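Local atomic coordinates of L-threonine 3-dehydrogenase (PDB entry 7OL1), a protein that probably catalyses the NAD-dependent oxidation of the L-threonine side-chain hydroxyl, as an L-threonine dehydrogenase of the NAD(P)-dependent epimerase/dehydratase family. Residues K23-T28 with I40-E45; N117-G122 with F133-S138; T155-N160 with T166-E171. One frame throughout, in Å; residues are numbered along the deposited sequence.

Contact 1 (K23-T28 with I40-E45)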
loop_
_atom_site.group_PDB
_atom_site.type_symbol
_atom_site.label_atom_id
_atom_site.label_comp_id
_atom_site.label_asym_id
_atom_site.label_seq_id
_atom_site.Cartn_x
_atom_site.Cartn_y
_atom_site.Cartn_z
ATOM N N LYS A 23 15.879 22.965 12.914
ATOM C CA LYS A 23 15.771 24.284 13.610
ATOM C C LYS A 23 14.324 24.473 14.084
ATOM O O LYS A 23 14.119 24.564 15.310
ATOM C CB LYS A 23 16.150 25.454 12.696
ATOM C CG LYS A 23 17.333 25.238 11.755
ATOM C CD LYS A 23 18.709 25.488 12.381
ATOM C CE LYS A 23 19.706 26.162 11.451
ATOM N NZ LYS A 23 20.068 25.328 10.275
ATOM N N LYS A 24 13.367 24.513 13.142
ATOM C CA LYS A 24 11.935 24.823 13.397
ATOM C C LYS A 24 11.057 23.645 12.950
ATOM O O LYS A 24 10.973 23.365 11.714
ATOM C CB LYS A 24 11.514 26.106 12.666
ATOM C CG LYS A 24 12.442 27.304 12.845
ATOM C CD LYS A 24 11.904 28.648 12.342
ATOM C CE LYS A 24 10.607 29.093 12.998
ATOM N NZ LYS A 24 10.721 29.224 14.462
ATOM N N ILE A 25 10.339 23.067 13.916
ATOM C CA ILE A 25 9.695 21.728 13.849
ATOM C C ILE A 25 8.180 21.860 14.080
ATOM O O ILE A 25 7.776 22.354 15.164
ATOM C CB ILE A 25 10.344 20.818 14.919
ATOM C CG1 ILE A 25 11.868 20.833 14.842
ATOM C CG2 ILE A 25 9.807 19.399 14.870
ATOM C CD1 ILE A 25 12.533 20.473 16.163
ATOM N N LEU A 26 7.369 21.362 13.143
ATOM C CA LEU A 26 5.902 21.166 13.321
ATOM C C LEU A 26 5.665 19.689 13.622
ATOM O O LEU A 26 6.015 18.876 12.799
ATOM C CB LEU A 26 5.179 21.609 12.039
ATOM C CG LEU A 26 3.720 21.183 11.869
ATOM C CD1 LEU A 26 2.825 21.759 12.948
ATOM C CD2 LEU A 26 3.185 21.585 10.499
ATOM N N ILE A 27 5.063 19.377 14.758
ATOM C CA ILE A 27 4.556 18.027 15.111
ATOM C C ILE A 27 3.036 17.974 14.932
ATOM O O ILE A 27 2.345 18.606 15.745
ATOM C CB ILE A 27 4.919 17.694 16.568
ATOM C CG1 ILE A 27 6.402 17.941 16.855
ATOM C CG2 ILE A 27 4.499 16.268 16.887
ATOM C CD1 ILE A 27 6.724 17.887 18.323
ATOM N N THR A 28 2.535 17.195 13.969
ATOM C CA THR A 28 1.108 16.771 13.913
ATOM C C THR A 28 0.921 15.581 14.860
ATOM O O THR A 28 1.895 14.891 15.135
ATOM C CB THR A 28 0.667 16.485 12.478
ATOM O OG1 THR A 28 1.089 15.151 12.238
ATOM C CG2 THR A 28 1.247 17.434 11.443
ATOM N N ILE A 40 7.779 17.739 24.349
ATOM C CA ILE A 40 8.574 18.135 25.545
ATOM C C ILE A 40 10.071 17.967 25.285
ATOM O O ILE A 40 10.835 18.886 25.599
ATOM C CB ILE A 40 8.154 17.297 26.741
ATOM C CG1 ILE A 40 6.763 17.689 27.236
ATOM C CG2 ILE A 40 9.218 17.405 27.811
ATOM C CD1 ILE A 40 6.087 16.582 28.031
ATOM N N LYS A 41 10.491 16.816 24.765
ATOM C CA LYS A 41 11.929 16.543 24.518
ATOM C C LYS A 41 12.484 17.598 23.546
ATOM O O LYS A 41 13.538 18.216 23.846
ATOM C CB LYS A 41 12.126 15.107 24.023
ATOM C CG LYS A 41 13.536 14.834 23.521
ATOM C CD LYS A 41 13.823 13.418 23.078
ATOM C CE LYS A 41 15.053 13.373 22.193
ATOM N NZ LYS A 41 16.309 13.225 22.961
ATOM N N LEU A 42 11.809 17.807 22.417
ATOM C CA LEU A 42 12.332 18.671 21.324
ATOM C C LEU A 42 12.298 20.144 21.763
ATOM O O LEU A 42 13.194 20.909 21.323
ATOM C CB LEU A 42 11.503 18.431 20.061
ATOM C CG LEU A 42 11.520 16.999 19.528
ATOM C CD1 LEU A 42 10.600 16.862 18.327
ATOM C CD2 LEU A 42 12.926 16.586 19.148
ATOM N N ARG A 43 11.318 20.519 22.597
ATOM C CA ARG A 43 11.232 21.859 23.247
ATOM C C ARG A 43 12.514 22.120 24.038
ATOM O O ARG A 43 13.163 23.146 23.758
ATOM C CB ARG A 43 10.020 21.960 24.179
ATOM C CG ARG A 43 8.751 22.400 23.465
ATOM C CD ARG A 43 7.445 22.242 24.232
ATOM N NE ARG A 43 6.409 22.856 23.408
ATOM C CZ ARG A 43 5.109 22.878 23.679
ATOM N NH1 ARG A 43 4.632 22.312 24.773
ATOM N NH2 ARG A 43 4.286 23.475 22.831
ATOM N N ASN A 44 12.867 21.196 24.948
ATOM C CA ASN A 44 14.087 21.259 25.799
ATOM C C ASN A 44 15.333 21.376 24.923
ATOM O O ASN A 44 16.229 22.133 25.311
ATOM C CB ASN A 44 14.250 20.048 26.710
ATOM C CG ASN A 44 13.185 19.978 27.786
ATOM O OD1 ASN A 44 12.470 20.946 28.049
ATOM N ND2 ASN A 44 13.063 18.827 28.424
ATOM N N GLU A 45 15.368 20.686 23.779
ATOM C CA GLU A 45 16.599 20.480 22.969
ATOM C C GLU A 45 16.722 21.501 21.840
ATOM O O GLU A 45 17.842 21.640 21.299
ATOM C CB GLU A 45 16.607 19.070 22.376
ATOM C CG GLU A 45 16.824 17.995 23.420
ATOM C CD GLU A 45 17.037 16.579 22.915
ATOM O OE1 GLU A 45 17.535 16.370 21.759
ATOM O OE2 GLU A 45 16.715 15.691 23.699
#

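Contact 2 (N117-G122 with F133-S138)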
loop_
_atom_site.group_PDB
_atom_site.type_symbol
_atom_site.label_atom_id
_atom_site.label_comp_id
_atom_site.label_asym_id
_atom_site.label_seq_id
_atom_site.Cartn_x
_atom_site.Cartn_y
_atom_site.Cartn_z
ATOM N N ASN A 117 -5.168 10.697 3.799
ATOM C CA ASN A 117 -5.344 12.088 3.315
ATOM C C ASN A 117 -4.466 12.980 4.191
ATOM O O ASN A 117 -3.820 13.943 3.652
ATOM C CB ASN A 117 -6.811 12.502 3.222
ATOM C CG ASN A 117 -7.555 11.622 2.232
ATOM O OD1 ASN A 117 -7.094 11.335 1.110
ATOM N ND2 ASN A 117 -8.717 11.168 2.659
ATOM N N GLY A 118 -4.377 12.676 5.483
ATOM C CA GLY A 118 -3.456 13.453 6.341
ATOM C C GLY A 118 -2.047 13.394 5.767
ATOM O O GLY A 118 -1.436 14.451 5.577
ATOM N N LEU A 119 -1.594 12.183 5.415
ATOM C CA LEU A 119 -0.211 11.901 4.976
ATOM C C LEU A 119 0.021 12.573 3.630
ATOM O O LEU A 119 1.005 13.337 3.496
ATOM C CB LEU A 119 -0.009 10.391 4.869
ATOM C CG LEU A 119 1.358 9.947 4.355
ATOM C CD1 LEU A 119 2.460 10.614 5.149
ATOM C CD2 LEU A 119 1.513 8.432 4.424
ATOM N N ILE A 120 -0.828 12.291 2.651
ATOM C CA ILE A 120 -0.626 12.856 1.280
ATOM C C ILE A 120 -0.621 14.386 1.369
ATOM O O ILE A 120 0.094 15.022 0.601
ATOM C CB ILE A 120 -1.659 12.304 0.277
ATOM C CG1 ILE A 120 -1.371 12.761 -1.147
ATOM C CG2 ILE A 120 -3.077 12.634 0.670
ATOM C CD1 ILE A 120 -1.134 11.587 -2.056
ATOM N N ASN A 121 -1.349 14.967 2.318
ATOM C CA ASN A 121 -1.422 16.437 2.454
ATOM C C ASN A 121 -0.038 16.894 2.899
ATOM O O ASN A 121 0.565 17.770 2.249
ATOM C CB ASN A 121 -2.552 16.855 3.402
ATOM C CG ASN A 121 -3.953 16.793 2.803
ATOM O OD1 ASN A 121 -4.155 16.676 1.579
ATOM N ND2 ASN A 121 -4.939 16.859 3.687
ATOM N N GLY A 122 0.452 16.303 3.981
ATOM C CA GLY A 122 1.793 16.600 4.517
ATOM C C GLY A 122 2.882 16.407 3.471
ATOM O O GLY A 122 3.870 17.158 3.502
ATOM N N PHE A 133 10.489 15.348 6.293
ATOM C CA PHE A 133 9.171 14.732 6.535
ATOM C C PHE A 133 9.361 13.340 7.159
ATOM O O PHE A 133 9.703 12.353 6.474
ATOM C CB PHE A 133 8.342 14.754 5.244
ATOM C CG PHE A 133 6.883 14.509 5.535
ATOM C CD1 PHE A 133 6.046 15.549 5.880
ATOM C CD2 PHE A 133 6.369 13.224 5.569
ATOM C CE1 PHE A 133 4.718 15.315 6.187
ATOM C CE2 PHE A 133 5.044 12.992 5.896
ATOM C CZ PHE A 133 4.222 14.041 6.213
ATOM N N PHE A 134 9.111 13.262 8.456
ATOM C CA PHE A 134 9.131 12.018 9.240
ATOM C C PHE A 134 7.705 11.513 9.477
ATOM O O PHE A 134 6.957 12.199 10.104
ATOM C CB PHE A 134 9.836 12.253 10.564
ATOM C CG PHE A 134 10.006 10.999 11.373
ATOM C CD1 PHE A 134 8.973 10.535 12.175
ATOM C CD2 PHE A 134 11.176 10.272 11.301
ATOM C CE1 PHE A 134 9.120 9.385 12.922
ATOM C CE2 PHE A 134 11.322 9.118 12.043
ATOM C CZ PHE A 134 10.299 8.683 12.855
ATOM N N THR A 135 7.407 10.297 9.023
ATOM C CA THR A 135 6.186 9.523 9.308
ATOM C C THR A 135 6.556 8.236 10.035
ATOM O O THR A 135 7.325 7.435 9.537
ATOM C CB THR A 135 5.521 9.071 8.010
ATOM O OG1 THR A 135 5.829 10.030 6.993
ATOM C CG2 THR A 135 4.042 8.818 8.197
ATOM N N PRO A 136 5.992 7.961 11.216
ATOM C CA PRO A 136 6.178 6.679 11.861
ATOM C C PRO A 136 5.296 5.634 11.186
ATOM O O PRO A 136 4.283 6.007 10.693
ATOM C CB PRO A 136 5.706 6.910 13.293
ATOM C CG PRO A 136 4.701 8.032 13.192
ATOM C CD PRO A 136 5.102 8.849 11.979
ATOM N N SER A 137 5.798 4.401 11.127
ATOM C CA SER A 137 5.132 3.167 10.648
ATOM C C SER A 137 5.113 2.201 11.822
ATOM O O SER A 137 5.319 2.689 12.926
ATOM C CB SER A 137 5.826 2.607 9.449
ATOM O OG SER A 137 5.048 1.572 8.879
ATOM N N SER A 138 4.863 0.909 11.624
ATOM C CA SER A 138 4.571 -0.021 12.755
ATOM C C SER A 138 4.886 -1.466 12.360
ATOM O O SER A 138 4.742 -1.804 11.151
ATOM C CB SER A 138 3.098 0.113 13.166
ATOM O OG SER A 138 2.749 -0.684 14.298
#

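Contact 3 (T155-N160 with T166-E171)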
loop_
_atom_site.group_PDB
_atom_site.type_symbol
_atom_site.label_atom_id
_atom_site.label_comp_id
_atom_site.label_asym_id
_atom_site.label_seq_id
_atom_site.Cartn_x
_atom_site.Cartn_y
_atom_site.Cartn_z
ATOM N N THR A 155 10.814 -7.295 2.963
ATOM C CA THR A 155 10.128 -8.600 3.081
ATOM C C THR A 155 8.655 -8.429 2.731
ATOM O O THR A 155 8.296 -7.432 2.177
ATOM C CB THR A 155 10.365 -9.239 4.461
ATOM O OG1 THR A 155 9.720 -10.522 4.517
ATOM C CG2 THR A 155 9.888 -8.377 5.607
ATOM N N LEU A 156 7.871 -9.435 3.040
ATOM C CA LEU A 156 6.468 -9.583 2.639
ATOM C C LEU A 156 5.669 -8.733 3.631
ATOM O O LEU A 156 5.871 -8.927 4.863
ATOM C CB LEU A 156 6.169 -11.086 2.677
ATOM C CG LEU A 156 4.816 -11.536 2.149
ATOM C CD1 LEU A 156 4.999 -12.629 1.118
ATOM C CD2 LEU A 156 3.891 -11.999 3.281
ATOM N N GLN A 157 4.876 -7.787 3.090
ATOM C CA GLN A 157 3.996 -6.825 3.809
ATOM C C GLN A 157 2.577 -6.951 3.243
ATOM O O GLN A 157 2.238 -6.238 2.210
ATOM C CB GLN A 157 4.547 -5.401 3.662
ATOM C CG GLN A 157 5.866 -5.183 4.396
ATOM C CD GLN A 157 6.466 -3.824 4.133
ATOM O OE1 GLN A 157 6.963 -3.531 3.038
ATOM N NE2 GLN A 157 6.462 -2.994 5.162
ATOM N N ARG A 158 1.810 -7.869 3.844
ATOM C CA ARG A 158 0.372 -8.090 3.542
ATOM C C ARG A 158 -0.431 -8.175 4.839
ATOM O O ARG A 158 -0.966 -9.234 5.162
ATOM C CB ARG A 158 0.161 -9.369 2.730
ATOM C CG ARG A 158 1.038 -9.474 1.493
ATOM C CD ARG A 158 0.578 -8.685 0.285
ATOM N NE ARG A 158 -0.844 -8.876 0.041
ATOM C CZ ARG A 158 -1.424 -8.615 -1.114
ATOM N NH1 ARG A 158 -0.702 -8.183 -2.141
ATOM N NH2 ARG A 158 -2.724 -8.810 -1.249
ATOM N N PRO A 159 -0.619 -7.058 5.588
ATOM C CA PRO A 159 -1.370 -7.093 6.844
ATOM C C PRO A 159 -2.876 -7.107 6.556
ATOM O O PRO A 159 -3.278 -6.737 5.485
ATOM C CB PRO A 159 -0.875 -5.820 7.534
ATOM C CG PRO A 159 -0.723 -4.865 6.381
ATOM C CD PRO A 159 -0.192 -5.697 5.232
ATOM N N ASN A 160 -3.655 -7.578 7.523
ATOM C CA ASN A 160 -5.120 -7.832 7.423
ATOM C C ASN A 160 -5.883 -6.845 8.329
ATOM O O ASN A 160 -7.115 -7.002 8.460
ATOM C CB ASN A 160 -5.435 -9.281 7.828
ATOM C CG ASN A 160 -5.021 -9.607 9.259
ATOM O OD1 ASN A 160 -4.093 -9.026 9.827
ATOM N ND2 ASN A 160 -5.701 -10.552 9.877
ATOM N N THR A 166 -2.736 0.982 6.071
ATOM C CA THR A 166 -2.482 2.431 5.905
ATOM C C THR A 166 -0.966 2.628 6.033
ATOM O O THR A 166 -0.418 3.377 5.208
ATOM C CB THR A 166 -3.332 3.328 6.822
ATOM O OG1 THR A 166 -3.058 3.156 8.209
ATOM C CG2 THR A 166 -4.816 3.114 6.649
ATOM N N LYS A 167 -0.303 1.892 6.931
ATOM C CA LYS A 167 1.167 1.988 7.162
ATOM C C LYS A 167 1.958 1.456 5.940
ATOM O O LYS A 167 2.958 2.127 5.479
ATOM C CB LYS A 167 1.480 1.332 8.505
ATOM C CG LYS A 167 0.949 2.113 9.705
ATOM C CD LYS A 167 1.424 3.578 9.786
ATOM C CE LYS A 167 0.534 4.604 9.089
ATOM N NZ LYS A 167 1.187 5.926 8.938
ATOM N N VAL A 168 1.498 0.391 5.306
ATOM C CA VAL A 168 2.208 -0.071 4.088
ATOM C C VAL A 168 1.993 0.942 2.973
ATOM O O VAL A 168 2.976 1.270 2.300
ATOM C CB VAL A 168 1.775 -1.477 3.645
ATOM C CG1 VAL A 168 2.454 -1.842 2.334
ATOM C CG2 VAL A 168 2.029 -2.485 4.747
ATOM N N SER A 169 0.740 1.316 2.709
ATOM C CA SER A 169 0.362 2.323 1.676
ATOM C C SER A 169 1.215 3.576 1.865
ATOM O O SER A 169 1.738 4.106 0.864
ATOM C CB SER A 169 -1.092 2.668 1.736
ATOM O OG SER A 169 -1.879 1.574 1.311
ATOM N N GLY A 170 1.386 3.988 3.120
ATOM C CA GLY A 170 2.180 5.173 3.485
ATOM C C GLY A 170 3.671 4.994 3.251
ATOM O O GLY A 170 4.283 5.927 2.723
ATOM N N GLU A 171 4.252 3.867 3.665
ATOM C CA GLU A 171 5.681 3.576 3.363
ATOM C C GLU A 171 5.892 3.771 1.855
ATOM O O GLU A 171 6.762 4.583 1.471
ATOM C CB GLU A 171 6.076 2.185 3.842
ATOM C CG GLU A 171 6.339 2.105 5.336
ATOM C CD GLU A 171 6.612 0.688 5.843
ATOM O OE1 GLU A 171 6.380 0.429 7.038
ATOM O OE2 GLU A 171 7.065 -0.160 5.036
#

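Contact 1 (K23-T28 with I40-E45)
Ile25 and Ile27 of strand 25-28 meet Leu42 of helix 33-46 inside the first beta-alpha-beta unit of a Rossmann fold, the unit whose glycine-rich turn between strand and helix carries the dinucleotide in this family. The whole contact converges on one methyl group. Leu42 CD1 reaches the delta methyl of Ile27, with 4.0 Å between Leu42 CD1 and Ile27 CD1, and it also lies 4.4 Å from the branch methyl Ile25 CG2. The two isoleucines stand two positions apart on the strand and therefore turn the same flank to the helix, one offering the end of its long branch and the other its short one. Leu42 sends CD1 straight on from CA (chi2 177°), which carries that methyl deep toward the sheet. Ile27 is likewise stretched to its end (chi2 169°), and the two chains cross obliquely where their terminal methyls meet. Beta-branched isoleucine suits an inner strand, while leucine gives the helix a longer, forked side chain to span the gap.

Along the helix, one turn apart, Lys41 NZ and Glu45 OE2 form a salt bridge of 2.6 Å beside helix 236-248, the oxygen being met on its syn side; Lys41 NZ also bonds Gln241 OE1. Val244 of helix 236-248 touches Leu42, while Leu26, on the other flank of the strand, packs on Phe81 and Ile84 of helix 78-87.

No hydrogen bond or charge pair links the two segments. They meet through buried hydrocarbon alone, so that no directional bond between them sets their relative position, while the Lys41-Glu45 salt bridge and the bond from Arg43 NH1 to Val64 O lie apart from this interface.

Contact 2 (N117-G122 with F133-S138)
Leu119 and Phe133 make the apolar part of the contact between helix 108-129 and strand 132-138. Leu119 CD1 comes to the edge of the Phe133 ring, close to the ring plane, 3.6 Å from Phe133 CE2. The same methyl lies 3.9 Å from Thr135 CG2, so it touches an aromatic edge and, roughly at right angles, a threonine two residues further on. Leu119 CG stands anti to the backbone N (chi1 177°), and through this its methyl gains reach toward the strand.

The second kind of contact is between ring and backbone. Phe133 CE1 is 3.4 Å from Gly122 O and 3.5 Å from Gly122 C, and Phe133 CZ is 3.9 Å from Gly122 CA. Glycine suits this place because, having no side chain, it lets the ring lie directly against the helix backbone. Leu123 and Ala126 of the same helix and Ile93 of strand 92-95 also touch Phe133, and Leu119 meets Cys174 of helix 162-181.

Without a hydrogen bond between the segments, the fit is one of shape: a large flat ring on the strand matched by a bare glycine and a branched leucine on the helix.

Contact 3 (T155-N160 with T166-E171)
Several groups grip Glu171 OE2. Across the contact it accepts a hydrogen bond from Gln157 NE2, 2.9 Å long and fairly straight, with an N-H...O angle of 161°. The oxygen is met on its syn side, somewhat out of the carboxylate plane, whereas the acceptor lies near the plane of the amide; the two flat groups are turned 36° apart. Gln157, extended beyond CG (chi2 174°), spans the gap from the loop, and Glu171 is extended in the same way from the helix. Arg189 NH2 of the same chain and Arg158 NH1 of the second subunit form salt bridges with OE2, and Ser137 OG bonds OE1. Two guanidinium groups beside a buried carboxylate would be expected to favour its ionised form, and a neutral amide can add a bond without another charge.

Beside this polar cluster Val168 CG2 does the apolar touching. It is 4.0 Å from Gln157 CB and 3.9 Å from Pro159 CD, with Pro159 CG at 4.0 Å. The compact proline ring thus gives the helix a rigid hydrocarbon surface, and valine offers it a short branch.

Arg158, between these two loop residues, starts away from the helix, and its guanidinium forms salt bridges with Glu171 and Asp175 of the second subunit. Helix 162-181, which also carries Tyr163 and Lys167 in the Tyr-x-x-x-Lys spacing of short-chain dehydrogenases, touches loop 155-160, helix 108-129 (through Thr166 and Ser169), strand 132-138 (through Lys167) and the second subunit, where Val168 packs on Leu172.

In the fold
The three contacts follow one another along the chain, all in the part that belongs to the NAD-dependent epimerase/dehydratase family. Contacts 1 and 2 have centres about 17 Å apart and do not touch, yet both belong to the same sheet: strand 92-95 pairs in parallel with strand 25-28 on one side and strand 132-138 on the other. Contacts 2 and 3, centres about 14 Å apart, meet where Leu119 CD2 packs on Gly170 CA and strand 132-138 lies against helix 162-181. The centres of contacts 1 and 3 are about 28 Å apart, on opposite sides of the chain's centre, so the series runs from the unit that probably binds the dinucleotide, as in relatives, to the subunit interface.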